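Local coordinates for protein aminotransferase (Paracoccus denitrificans, PDB 4GRX) that probably transfers amino groups between amines and keto acids with pyridoxal phosphate, as an omega-aminotransferase of class III, at residues 141-144 against 145-149. Sequence-based numbering, arbitrary orientation.
Sequences WFLH and AAEGK
Leu143, in the last turn of helix 129-146, and Glu147, which follows directly after the helix, run alongside each other with their ends turned in one direction. The Leu143 methyl CD1 rests alongside the carboxylate carbon CD of Glu147 at 3.9 Å. Leucine suits this place because its branched end also packs on Leu315 and Arg318 of helix 313-324, while the neighbouring carboxylate makes a salt bridge to Arg318 through OE1. Glu147 reaches that helix with a chain extended beyond CG (chi2 -171°). OE1 of Glu147 also accepts a hydrogen bond from a water, and this water, lying in the plane of the His144 ring at its edge, is 2.8 Å from ND1 of His144. Chi1 (-52°) sets CG of His144 beside the backbone N and so places the ring; the turn about CB-CG then faces ND1 to the water and NE2 to the carbonyl oxygen of Ala230, so both ring nitrogens have partners and the rotation of the ring is probably fixed.

The helix itself ends in a Schellman motif. Ala145 N and Ala146 N still make regular helical bonds, the latter to Phe142 O at 3.0 Å, but Glu147 N has only weak ones, to Leu143 O and His144 O. Lys149 N then bonds to His144 O at 2.7 Å, and Gly148 N to Ala145 O at 3.1 Å. Gly148 takes positive phi (103°), a conformation glycine adopts without steric cost. Small Ala145 and Ala146 fit the more open side of the last turn, whereas Trp141 packs on Phe181 and Phe142 on Val180, both of the second subunit. Since OE1 serves both Arg318 and the water bridge, the negative charge of Glu147 is probably stabilised, and the polar network ties the helix terminus to helix 313-324 and strand 229-234.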
# COMPACT_ATOMS: atom_id res chain seq x y z
N TRP A 141 9.80 -5.48 -15.11
CA TRP A 141 11.25 -5.64 -14.99
C TRP A 141 11.69 -7.06 -14.86
O TRP A 141 12.56 -7.51 -15.57
CB TRP A 141 11.78 -4.84 -13.82
CG TRP A 141 11.63 -3.37 -14.00
CD1 TRP A 141 11.43 -2.68 -15.18
CD2 TRP A 141 11.66 -2.34 -12.96
NE1 TRP A 141 11.32 -1.35 -14.95
CE2 TRP A 141 11.47 -1.07 -13.63
CE3 TRP A 141 11.83 -2.35 -11.57
CZ2 TRP A 141 11.45 0.13 -12.94
CZ3 TRP A 141 11.82 -1.14 -10.88
CH2 TRP A 141 11.62 0.07 -11.55
N PHE A 142 11.09 -7.77 -13.90
CA PHE A 142 11.27 -9.22 -13.73
C PHE A 142 11.12 -9.96 -15.06
O PHE A 142 11.99 -10.73 -15.46
CB PHE A 142 10.23 -9.71 -12.70
CG PHE A 142 10.19 -11.21 -12.51
CD1 PHE A 142 9.08 -11.94 -12.93
CD2 PHE A 142 11.23 -11.88 -11.86
CE1 PHE A 142 9.02 -13.31 -12.76
CE2 PHE A 142 11.18 -13.25 -11.69
CZ PHE A 142 10.07 -13.97 -12.14
N LEU A 143 10.02 -9.68 -15.77
CA LEU A 143 9.68 -10.41 -16.97
C LEU A 143 10.68 -10.21 -18.12
O LEU A 143 11.22 -11.19 -18.65
CB LEU A 143 8.24 -10.09 -17.40
CG LEU A 143 7.74 -10.85 -18.63
CD1 LEU A 143 7.77 -12.36 -18.41
CD2 LEU A 143 6.35 -10.38 -19.01
N HIS A 144 10.96 -8.97 -18.51
CA HIS A 144 11.91 -8.72 -19.60
C HIS A 144 13.31 -9.17 -19.28
O HIS A 144 14.02 -9.71 -20.15
CB HIS A 144 11.87 -7.25 -20.05
CG HIS A 144 10.48 -6.75 -20.37
ND1 HIS A 144 9.69 -7.33 -21.31
CD2 HIS A 144 9.74 -5.70 -19.83
CE1 HIS A 144 8.52 -6.69 -21.38
NE2 HIS A 144 8.54 -5.69 -20.46
N ALA A 145 13.73 -9.00 -18.02
CA ALA A 145 15.05 -9.51 -17.61
C ALA A 145 15.13 -11.04 -17.79
O ALA A 145 16.09 -11.55 -18.34
CB ALA A 145 15.39 -9.11 -16.18
N ALA A 146 14.10 -11.75 -17.34
CA ALA A 146 14.08 -13.20 -17.45
C ALA A 146 13.95 -13.66 -18.89
O ALA A 146 14.27 -14.79 -19.23
CB ALA A 146 12.96 -13.78 -16.60
N GLU A 147 13.47 -12.77 -19.76
CA GLU A 147 13.31 -13.11 -21.16
C GLU A 147 14.49 -12.59 -22.00
O GLU A 147 14.42 -12.58 -23.22
CB GLU A 147 11.94 -12.63 -21.69
CG GLU A 147 10.78 -13.48 -21.18
CD GLU A 147 9.44 -13.17 -21.84
OE1 GLU A 147 9.22 -12.01 -22.24
OE2 GLU A 147 8.60 -14.11 -21.95
N GLY A 148 15.55 -12.17 -21.32
CA GLY A 148 16.84 -11.84 -21.94
C GLY A 148 17.19 -10.37 -22.11
O GLY A 148 18.25 -10.04 -22.65
N LYS A 149 16.30 -9.47 -21.66
CA LYS A 149 16.50 -8.02 -21.84
C LYS A 149 16.41 -7.23 -20.54
O LYS A 149 15.39 -6.61 -20.24
CB LYS A 149 15.53 -7.45 -22.88
CG LYS A 149 15.85 -7.90 -24.29
CD LYS A 149 14.86 -7.35 -25.30
CE LYS A 149 15.34 -7.56 -26.72
NZ LYS A 149 14.93 -8.88 -27.27
O HOH W 1 10.26 -9.75 -22.65